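Local coordinates for protein methylase yhhF (Escherichia coli, PDB 2FPO) that specifically methylates one guanine of 16S ribosomal RNA at its N2 atom within the assembled 30S particle, with S-adenosyl-L-methionine as methyl donor, at residues 51-56 and 70-75; 57-62 and 142-147; 114-119 and 138-143; 124-129 and 148-153. All blocks are in the same frame, centred on the assembly; numbering follows the deposited sequence. Where two conformers were deposited one is given.

The four contacts lie on both faces of one seven-stranded sheet. Interaction 1 joins two helix ends on one face; interactions 2, 3 and 4 gather on the other, round helix 137-146. Interactions 2 and 3 share that helix, one turning it toward strand 57-60 and the other toward helix 112-116, while interaction 4 brings strand 123-128 against the chain that follows helix 137-146. Interactions 2 and 4 are buried and largely apolar. Interactions 1 and 3, nearer the surface, also set aliphatic groups against each other, but polar groups flank them: an arginine-glutamate pair in interaction 1, a glutamine bonded to a backbone carbonyl in interaction 3.

Interaction 1: residues 51-56 and 70-75; sequences PVIVDA and LEALSR
Ile53 reaches across to Ala72 and Arg75 with all three of its outer carbons. Its CG1 stands anti to the backbone N (chi1 -173°), which carries CD1 forward until it rests 3.9 Å from Ala72 CB. The middle of the same arm passes Arg75, with Ile53 CG1 4.0 Å from Arg75 CB. The other branch, Ile53 CG2, lies 3.8 Å from Arg75 O, and Val54 CG2 comes equally near that carbonyl oxygen, so two methyls border it. Both segments belong to the Rossmann-like methyltransferase fold: 51-56 leads from helix 39-53 through a type II turn, Ile53 to Ala56, into strand 57-60. Helix 67-74, which follows this strand, ends within the other segment. Phe46 of helix 39-53 touches Ile53, Ala72 and Arg75 alike. Beyond CB, Arg75 departs from the contact. Its chain is extended from CG to NE and lies beside the last helical turn, where the guanidinium meets Glu71 side-on. Two nitrogens hold one oxygen: Arg75 NE is 2.8 Å from Glu71 OE2, on its anti lone pair, while Arg75 NH2, 2.9 Å from the same Glu71 OE2, comes from well above the carboxylate plane. A leucine in place of Arg75 would take away both donors, and the Glu71 carboxylate would probably be less firmly fixed in its rotation, with a negative charge less well balanced. The other oxygen, Glu71 OE1, forms a salt bridge with Arg42 and accepts a hydrogen bond from the backbone N of Ile17.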
# COMPACT_ATOMS: atom_id res chain seq x y z
N PRO A 51 -10.03 -10.94 -5.88
CA PRO A 51 -11.13 -11.51 -5.10
C PRO A 51 -11.30 -11.03 -3.65
O PRO A 51 -12.18 -11.53 -2.96
CB PRO A 51 -10.83 -13.02 -5.14
CG PRO A 51 -9.35 -13.10 -5.23
CD PRO A 51 -8.90 -11.89 -6.02
N VAL A 52 -10.47 -10.08 -3.19
CA VAL A 52 -10.56 -9.57 -1.81
C VAL A 52 -10.65 -8.03 -1.72
O VAL A 52 -10.85 -7.48 -0.64
CB VAL A 52 -9.40 -10.07 -0.91
CG1 VAL A 52 -9.49 -11.61 -0.75
CG2 VAL A 52 -8.05 -9.68 -1.47
N ILE A 53 -10.48 -7.37 -2.86
CA ILE A 53 -10.35 -5.91 -2.92
C ILE A 53 -11.70 -5.21 -2.64
O ILE A 53 -11.73 -4.18 -2.00
CB ILE A 53 -9.70 -5.43 -4.28
CG1 ILE A 53 -9.42 -3.92 -4.27
CG2 ILE A 53 -10.59 -5.80 -5.47
CD1 ILE A 53 -8.34 -3.52 -3.25
N VAL A 54 -12.82 -5.80 -3.10
CA VAL A 54 -14.14 -5.18 -2.88
C VAL A 54 -14.43 -5.18 -1.39
O VAL A 54 -14.34 -6.21 -0.72
CB VAL A 54 -15.28 -5.83 -3.71
CG1 VAL A 54 -16.71 -5.18 -3.41
CG2 VAL A 54 -14.96 -5.75 -5.20
N ASP A 55 -14.71 -3.98 -0.87
CA ASP A 55 -15.01 -3.72 0.53
C ASP A 55 -13.85 -3.95 1.48
O ASP A 55 -14.08 -4.04 2.67
CB ASP A 55 -16.25 -4.50 1.05
CG ASP A 55 -17.56 -4.03 0.43
OD1 ASP A 55 -17.63 -2.92 -0.12
OD2 ASP A 55 -18.55 -4.79 0.52
N ALA A 56 -12.63 -4.05 0.96
CA ALA A 56 -11.44 -4.14 1.82
C ALA A 56 -11.11 -2.82 2.50
O ALA A 56 -11.32 -1.76 1.92
CB ALA A 56 -10.21 -4.62 1.02
N LEU A 70 -5.08 4.70 -4.61
CA LEU A 70 -6.07 5.16 -5.59
C LEU A 70 -6.64 4.07 -6.48
O LEU A 70 -7.85 4.01 -6.76
CB LEU A 70 -5.48 6.30 -6.43
CG LEU A 70 -5.27 7.59 -5.63
CD1 LEU A 70 -4.54 8.63 -6.47
CD2 LEU A 70 -6.61 8.13 -5.16
N GLU A 71 -5.77 3.19 -6.94
CA GLU A 71 -6.21 2.00 -7.65
C GLU A 71 -7.09 1.12 -6.73
O GLU A 71 -8.11 0.58 -7.18
CB GLU A 71 -4.94 1.29 -8.14
CG GLU A 71 -5.10 0.18 -9.11
CD GLU A 71 -5.40 0.65 -10.50
OE1 GLU A 71 -4.72 1.57 -11.02
OE2 GLU A 71 -6.35 0.07 -11.05
N ALA A 72 -6.73 1.01 -5.44
CA ALA A 72 -7.55 0.26 -4.47
C ALA A 72 -8.95 0.85 -4.34
O ALA A 72 -9.93 0.13 -4.45
CB ALA A 72 -6.84 0.10 -3.07
N LEU A 73 -9.05 2.17 -4.17
CA LEU A 73 -10.34 2.83 -4.09
C LEU A 73 -11.17 2.68 -5.36
O LEU A 73 -12.40 2.54 -5.31
CB LEU A 73 -10.17 4.31 -3.75
CG LEU A 73 -9.64 4.50 -2.33
CD1 LEU A 73 -8.89 5.85 -2.25
CD2 LEU A 73 -10.73 4.36 -1.23
N SER A 74 -10.50 2.74 -6.50
CA SER A 74 -11.18 2.60 -7.77
C SER A 74 -11.91 1.25 -7.85
O SER A 74 -13.06 1.17 -8.31
CB SER A 74 -10.18 2.75 -8.91
OG SER A 74 -10.85 2.79 -10.16
N ARG A 75 -11.24 0.21 -7.35
CA ARG A 75 -11.69 -1.15 -7.44
C ARG A 75 -12.56 -1.53 -6.24
O ARG A 75 -12.70 -2.72 -5.88
CB ARG A 75 -10.48 -2.06 -7.60
CG ARG A 75 -9.66 -1.74 -8.85
CD ARG A 75 -8.38 -2.58 -8.87
NE ARG A 75 -7.48 -2.28 -9.99
CZ ARG A 75 -7.17 -3.11 -10.97
NH1 ARG A 75 -7.71 -4.33 -11.03
NH2 ARG A 75 -6.30 -2.74 -11.91

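Interaction 2: residues 57-62 and 142-147; sequences QCLDCF and NLLEDN
Leu144 leans from helix 137-146 onto Leu59 of strand 57-60 and Cys61 just beyond it, with one methyl, CD2, doing the touching. From CB, the side chain sets CG anti to the carbonyl carbon (chi1 -70°), and CG then forks toward the sheet. CD1 continues the zigzag (chi2 172°) down to strand 123-128, where it meets Val126. CD2 takes the other branch and carries the contact with 57-62: it is 3.9 Å from Leu59 CD2, and Leu144 CD2 also lies 4.1 Å from Cys61 SG. Leu59 comes to meet it because its CG is anti to the backbone N (chi1 168°), and the two leucines cross at a slant. The cysteine contributes its sulfur as an apolar surface. All three residues are buried, and the contact is entirely one of fitted methyls and sulfur. Cys61 follows the strand at the start of a glycine-rich loop that, as in related methyltransferases, probably forms part of the S-adenosylmethionine site. Around the contact, Leu116 of helix 112-116 touches both leucines, and Trp149 packs on Leu144. Strand 57-60 runs between strands 79-83 and 123-128; Leu59 faces helix 137-146, whereas Cys58, next to it in sequence, faces helices 39-53 and 67-74 across the sheet.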
# COMPACT_ATOMS: atom_id res chain seq x y z
N GLN A 57 -10.58 -2.89 3.72
CA GLN A 57 -9.95 -1.75 4.37
C GLN A 57 -8.45 -1.83 4.08
O GLN A 57 -7.78 -2.83 4.42
CB GLN A 57 -10.24 -1.76 5.87
CG GLN A 57 -11.44 -0.86 6.27
CD GLN A 57 -11.16 0.67 6.14
OE1 GLN A 57 -12.08 1.48 6.20
NE2 GLN A 57 -9.87 1.05 5.97
N CYS A 58 -7.93 -0.76 3.47
CA CYS A 58 -6.55 -0.70 2.97
C CYS A 58 -5.72 0.37 3.67
O CYS A 58 -6.18 1.48 3.96
CB CYS A 58 -6.51 -0.43 1.46
SG CYS A 58 -7.52 -1.57 0.49
N LEU A 59 -4.48 0.02 3.94
CA LEU A 59 -3.56 0.99 4.50
C LEU A 59 -2.34 1.06 3.59
O LEU A 59 -1.72 0.03 3.28
CB LEU A 59 -3.21 0.58 5.94
CG LEU A 59 -2.04 1.31 6.61
CD1 LEU A 59 -2.50 2.75 6.96
CD2 LEU A 59 -1.58 0.49 7.83
N ASP A 60 -1.98 2.26 3.13
CA ASP A 60 -0.77 2.45 2.33
C ASP A 60 0.27 3.19 3.19
O ASP A 60 0.09 4.39 3.47
CB ASP A 60 -1.12 3.25 1.09
CG ASP A 60 -0.05 3.17 -0.01
OD1 ASP A 60 1.14 2.88 0.26
OD2 ASP A 60 -0.41 3.43 -1.16
N CYS A 61 1.33 2.48 3.58
CA CYS A 61 2.33 3.01 4.53
C CYS A 61 3.23 4.12 3.99
O CYS A 61 3.79 4.88 4.79
CB CYS A 61 3.20 1.90 5.11
SG CYS A 61 2.22 0.70 6.07
N PHE A 62 3.42 4.16 2.66
CA PHE A 62 4.29 5.15 1.99
C PHE A 62 3.56 5.41 0.70
O PHE A 62 3.94 4.87 -0.38
CB PHE A 62 5.73 4.59 1.68
CG PHE A 62 6.40 3.98 2.87
CD1 PHE A 62 7.18 4.76 3.72
CD2 PHE A 62 6.22 2.63 3.17
CE1 PHE A 62 7.77 4.18 4.89
CE2 PHE A 62 6.79 2.03 4.31
CZ PHE A 62 7.59 2.80 5.17
N ASN A 142 7.34 -5.18 11.34
CA ASN A 142 7.17 -5.55 12.76
C ASN A 142 6.16 -4.68 13.47
O ASN A 142 5.43 -5.17 14.32
CB ASN A 142 8.49 -5.51 13.50
CG ASN A 142 9.40 -6.67 13.14
OD1 ASN A 142 10.62 -6.52 13.13
ND2 ASN A 142 8.82 -7.82 12.87
N LEU A 143 6.13 -3.39 13.13
CA LEU A 143 5.14 -2.48 13.71
C LEU A 143 3.74 -2.86 13.30
O LEU A 143 2.84 -2.85 14.13
CB LEU A 143 5.44 -1.02 13.34
CG LEU A 143 6.70 -0.46 14.03
CD1 LEU A 143 7.25 0.68 13.20
CD2 LEU A 143 6.46 -0.02 15.47
N LEU A 144 3.55 -3.20 12.01
CA LEU A 144 2.24 -3.66 11.50
C LEU A 144 1.73 -4.84 12.30
O LEU A 144 0.60 -4.85 12.78
CB LEU A 144 2.29 -4.00 9.98
CG LEU A 144 2.45 -2.82 9.01
CD1 LEU A 144 2.67 -3.37 7.58
CD2 LEU A 144 1.17 -1.93 9.09
N GLU A 145 2.58 -5.84 12.45
CA GLU A 145 2.24 -7.03 13.24
C GLU A 145 2.04 -6.77 14.74
O GLU A 145 1.20 -7.41 15.36
CB GLU A 145 3.31 -8.11 13.03
CG GLU A 145 3.09 -9.44 13.80
CD GLU A 145 1.78 -10.12 13.46
OE1 GLU A 145 1.36 -10.06 12.28
OE2 GLU A 145 1.17 -10.74 14.37
N ASP A 146 2.83 -5.88 15.34
CA ASP A 146 2.85 -5.75 16.80
C ASP A 146 1.79 -4.79 17.33
O ASP A 146 1.40 -4.89 18.48
CB ASP A 146 4.20 -5.29 17.32
CG ASP A 146 5.30 -6.28 17.06
OD1 ASP A 146 5.03 -7.46 16.72
OD2 ASP A 146 6.47 -5.87 17.18
N ASN A 147 1.33 -3.87 16.50
CA ASN A 147 0.45 -2.81 16.96
C ASN A 147 -1.01 -2.89 16.48
O ASN A 147 -1.75 -1.92 16.57
CB ASN A 147 1.11 -1.44 16.67
CG ASN A 147 2.37 -1.23 17.50
OD1 ASN A 147 2.51 -1.83 18.56
ND2 ASN A 147 3.29 -0.41 17.02

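Interaction 3: residues 114-119 and 138-143; sequences SFLAQK and EETINL
Leu116 packs on Leu143 and Thr140 at once. Near its backbone, Leu116 CB lies 3.8 Å from Leu143 CB; farther out, Leu116 CD1 presses on Thr140 CG2 at 3.6 Å, the two side chains crossing at a slant. Thr140 offers its methyl because CG2 is anti to the backbone N, which turns OG1 aside to hydrogen-bond Leu136 O, one helical turn back. Leu116 O accepts hydrogen bonds from Asn147 ND2 and Trp149 NE1, joining this turn to the chain after helix 137-146. Ala117 comes next, at the centre of an inverse gamma turn, and takes the outer branch of Leu143: Leu143 CD2 sits 4.1 Å from Ala117 CB and equally far from its CA. This end of the contact is the more exposed. Gln118 then points away from helix 137-146 and doubles back on its own segment. Its NE2 donates to Phe115 O, 2.8 Å away and in the carbonyl plane, tying the turn to the residue three places earlier. Helix 112-116 thus lies beside helix 137-146, with Phe62 meeting Thr140 at the inner end, Met113 reaching Leu143 and Glu139, and strand 123-128 leading from one helix to the other.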
# COMPACT_ATOMS: atom_id res chain seq x y z
N SER A 114 6.71 6.66 13.08
CA SER A 114 5.93 7.37 14.08
C SER A 114 4.46 6.98 14.01
O SER A 114 3.80 6.78 15.04
CB SER A 114 6.00 8.89 13.87
OG SER A 114 7.31 9.33 14.17
N PHE A 115 3.94 6.92 12.79
CA PHE A 115 2.53 6.61 12.60
C PHE A 115 2.10 5.23 13.13
O PHE A 115 1.06 5.11 13.78
CB PHE A 115 2.07 6.77 11.15
CG PHE A 115 0.60 6.44 11.00
CD1 PHE A 115 -0.36 7.33 11.44
CD2 PHE A 115 0.21 5.19 10.52
CE1 PHE A 115 -1.72 6.99 11.35
CE2 PHE A 115 -1.15 4.85 10.45
CZ PHE A 115 -2.09 5.76 10.86
N LEU A 116 2.89 4.19 12.82
CA LEU A 116 2.55 2.81 13.17
C LEU A 116 2.88 2.45 14.61
O LEU A 116 2.43 1.41 15.11
CB LEU A 116 3.21 1.81 12.18
CG LEU A 116 2.84 2.00 10.69
CD1 LEU A 116 3.74 1.16 9.83
CD2 LEU A 116 1.33 1.68 10.47
N ALA A 117 3.67 3.29 15.27
CA ALA A 117 4.04 3.09 16.68
C ALA A 117 2.98 3.67 17.60
O ALA A 117 3.25 4.60 18.39
CB ALA A 117 5.41 3.68 16.99
N GLN A 118 1.78 3.10 17.49
CA GLN A 118 0.65 3.40 18.35
C GLN A 118 -0.37 2.23 18.21
O GLN A 118 -0.21 1.40 17.31
CB GLN A 118 -0.02 4.71 17.92
CG GLN A 118 -0.52 4.68 16.45
CD GLN A 118 -1.39 5.87 16.08
OE1 GLN A 118 -2.12 6.42 16.92
NE2 GLN A 118 -1.32 6.29 14.80
N LYS A 119 -1.38 2.17 19.08
CA LYS A 119 -2.45 1.19 18.92
C LYS A 119 -3.15 1.41 17.59
O LYS A 119 -3.78 2.47 17.36
CB LYS A 119 -3.47 1.27 20.06
CG LYS A 119 -4.49 0.11 20.03
CD LYS A 119 -5.25 -0.04 21.36
CE LYS A 119 -6.72 0.43 21.28
NZ LYS A 119 -6.88 1.92 21.12
N GLU A 138 11.84 -3.88 7.28
CA GLU A 138 11.58 -4.81 8.36
C GLU A 138 10.93 -4.18 9.58
O GLU A 138 10.14 -4.85 10.25
CB GLU A 138 12.84 -5.56 8.78
CG GLU A 138 12.95 -6.93 8.14
CD GLU A 138 13.88 -6.95 6.96
OE1 GLU A 138 13.68 -6.11 6.04
OE2 GLU A 138 14.82 -7.79 6.95
N GLU A 139 11.29 -2.92 9.85
CA GLU A 139 10.75 -2.12 10.95
C GLU A 139 9.25 -1.92 10.80
O GLU A 139 8.49 -2.03 11.76
CB GLU A 139 11.40 -0.73 10.98
CG GLU A 139 12.84 -0.71 11.54
CD GLU A 139 13.92 -1.15 10.52
OE1 GLU A 139 13.60 -1.44 9.34
OE2 GLU A 139 15.11 -1.20 10.92
N THR A 140 8.84 -1.62 9.57
CA THR A 140 7.43 -1.38 9.23
C THR A 140 6.64 -2.66 9.41
O THR A 140 5.60 -2.69 10.03
CB THR A 140 7.28 -0.83 7.77
OG1 THR A 140 7.93 0.44 7.68
CG2 THR A 140 5.80 -0.62 7.40
N ILE A 141 7.18 -3.74 8.84
CA ILE A 141 6.62 -5.08 8.99
C ILE A 141 6.38 -5.48 10.46
O ILE A 141 5.32 -6.01 10.80
CB ILE A 141 7.53 -6.10 8.28
CG1 ILE A 141 7.27 -6.03 6.76
CG2 ILE A 141 7.38 -7.55 8.89
CD1 ILE A 141 8.38 -6.70 5.91
N ASN A 142 7.34 -5.18 11.34
CA ASN A 142 7.17 -5.55 12.76
C ASN A 142 6.16 -4.68 13.47
O ASN A 142 5.43 -5.17 14.32
CB ASN A 142 8.49 -5.51 13.50
CG ASN A 142 9.40 -6.67 13.14
OD1 ASN A 142 10.62 -6.52 13.13
ND2 ASN A 142 8.82 -7.82 12.87
N LEU A 143 6.13 -3.39 13.13
CA LEU A 143 5.14 -2.48 13.71
C LEU A 143 3.74 -2.86 13.30
O LEU A 143 2.84 -2.85 14.13
CB LEU A 143 5.44 -1.02 13.34
CG LEU A 143 6.70 -0.46 14.03
CD1 LEU A 143 7.25 0.68 13.20
CD2 LEU A 143 6.46 -0.02 15.47

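Interaction 4: residues 124-129 and 148-153; sequences NIVFVD and GWLADE
Val126 sets one methyl against the tip of Leu150: Val126 CG2 is 3.7 Å from Leu150 CD2, and the two side chains cross at about a right angle. With CG1 anti to the backbone N (chi1 -177°), the valine has CG2 anti to its carbonyl carbon, on the side where the leucine arrives. Leu150 does not start out toward the strand; its CB leaves obliquely, and the outer carbons bring CD2 in, both residues being buried. Farther along, Ala151 points its CB toward segment 124-129, and Ala151 CB stands 4.2 Å from Asn124 N, the two backbones being closest here, with the CA atoms of Asn124 and Ala151 5.4 Å apart. The chain comes down from helix 137-146 into 148-153. Strand 123-128, this helix and strand 154-161 make a beta-alpha-beta crossover, and 148-153 is its descending arm. Asp129, just past the strand, opens an Asp-Pro-Pro motif, as in related amino-methyltransferases, probably near the target amino group. Strand 123-128 pairs with 57-60 and 154-161; Val126 faces helix 137-146, while Ile125 faces Leu49 and Ile53 of helix 39-53.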
# COMPACT_ATOMS: atom_id res chain seq x y z
N ASN A 124 -7.42 -5.23 6.06
CA ASN A 124 -7.42 -6.40 5.21
C ASN A 124 -6.23 -6.43 4.22
O ASN A 124 -5.72 -7.52 3.87
CB ASN A 124 -8.73 -6.43 4.41
CG ASN A 124 -9.95 -6.35 5.30
OD1 ASN A 124 -10.27 -7.31 6.02
ND2 ASN A 124 -10.64 -5.21 5.27
N ILE A 125 -5.83 -5.24 3.76
CA ILE A 125 -4.76 -5.09 2.75
C ILE A 125 -3.82 -3.96 3.12
O ILE A 125 -4.24 -2.81 3.32
CB ILE A 125 -5.37 -4.82 1.32
CG1 ILE A 125 -6.31 -5.98 0.89
CG2 ILE A 125 -4.29 -4.49 0.26
CD1 ILE A 125 -6.95 -5.81 -0.50
N VAL A 126 -2.53 -4.26 3.18
CA VAL A 126 -1.51 -3.23 3.48
C VAL A 126 -0.44 -3.21 2.41
O VAL A 126 0.04 -4.28 1.97
CB VAL A 126 -0.87 -3.42 4.90
CG1 VAL A 126 0.15 -2.31 5.25
CG2 VAL A 126 -1.95 -3.50 5.97
N PHE A 127 -0.08 -2.00 1.99
CA PHE A 127 0.96 -1.78 0.99
C PHE A 127 2.23 -1.25 1.68
O PHE A 127 2.18 -0.21 2.35
CB PHE A 127 0.52 -0.78 -0.08
CG PHE A 127 -0.79 -1.15 -0.75
CD1 PHE A 127 -0.87 -2.22 -1.65
CD2 PHE A 127 -1.93 -0.39 -0.51
CE1 PHE A 127 -2.11 -2.56 -2.27
CE2 PHE A 127 -3.17 -0.71 -1.13
CZ PHE A 127 -3.26 -1.80 -2.00
N VAL A 128 3.33 -1.95 1.45
CA VAL A 128 4.66 -1.63 2.02
C VAL A 128 5.69 -1.52 0.90
O VAL A 128 6.41 -2.48 0.56
CB VAL A 128 5.11 -2.65 3.11
CG1 VAL A 128 6.40 -2.17 3.82
CG2 VAL A 128 3.99 -2.93 4.10
N ASP A 129 5.78 -0.33 0.33
CA ASP A 129 6.74 -0.06 -0.72
C ASP A 129 7.53 1.16 -0.26
O ASP A 129 7.26 2.27 -0.69
CB ASP A 129 6.01 0.21 -2.04
CG ASP A 129 6.98 0.59 -3.16
OD1 ASP A 129 8.16 0.15 -3.14
OD2 ASP A 129 6.56 1.36 -4.05
N GLY A 148 -1.41 -4.06 15.99
CA GLY A 148 -2.82 -4.30 15.66
C GLY A 148 -3.28 -3.71 14.35
O GLY A 148 -4.48 -3.50 14.14
N TRP A 149 -2.35 -3.48 13.42
CA TRP A 149 -2.73 -2.91 12.13
C TRP A 149 -3.33 -3.92 11.13
O TRP A 149 -3.77 -3.56 10.04
CB TRP A 149 -1.50 -2.22 11.51
CG TRP A 149 -1.05 -1.01 12.33
CD1 TRP A 149 -0.01 -0.95 13.20
CD2 TRP A 149 -1.69 0.28 12.36
NE1 TRP A 149 0.08 0.33 13.75
CE2 TRP A 149 -0.96 1.09 13.28
CE3 TRP A 149 -2.82 0.83 11.71
CZ2 TRP A 149 -1.30 2.42 13.55
CZ3 TRP A 149 -3.18 2.17 12.00
CH2 TRP A 149 -2.42 2.94 12.90
N LEU A 150 -3.29 -5.20 11.48
CA LEU A 150 -3.62 -6.26 10.51
C LEU A 150 -4.87 -6.97 10.98
O LEU A 150 -4.98 -7.27 12.15
CB LEU A 150 -2.44 -7.27 10.37
CG LEU A 150 -1.08 -6.70 9.95
CD1 LEU A 150 -0.04 -7.80 9.79
CD2 LEU A 150 -1.22 -5.99 8.63
N ALA A 151 -5.81 -7.20 10.07
CA ALA A 151 -6.96 -8.04 10.33
C ALA A 151 -6.44 -9.46 10.40
O ALA A 151 -5.34 -9.76 9.92
CB ALA A 151 -8.02 -7.89 9.23
N ASP A 152 -7.23 -10.31 11.05
CA ASP A 152 -6.96 -11.73 11.20
C ASP A 152 -6.25 -12.42 10.03
O ASP A 152 -5.26 -13.12 10.29
CB ASP A 152 -8.25 -12.50 11.59
CG ASP A 152 -8.68 -12.20 13.03
OD1 ASP A 152 -7.91 -11.51 13.74
OD2 ASP A 152 -9.77 -12.65 13.46
N GLU A 153 -6.73 -12.23 8.79
CA GLU A 153 -6.09 -12.85 7.63
C GLU A 153 -5.59 -11.86 6.59
O GLU A 153 -5.84 -12.02 5.39
CB GLU A 153 -7.02 -13.86 6.95
CG GLU A 153 -7.33 -15.12 7.76
CD GLU A 153 -7.94 -16.21 6.89
OE1 GLU A 153 -7.94 -17.38 7.33
OE2 GLU A 153 -8.38 -15.91 5.76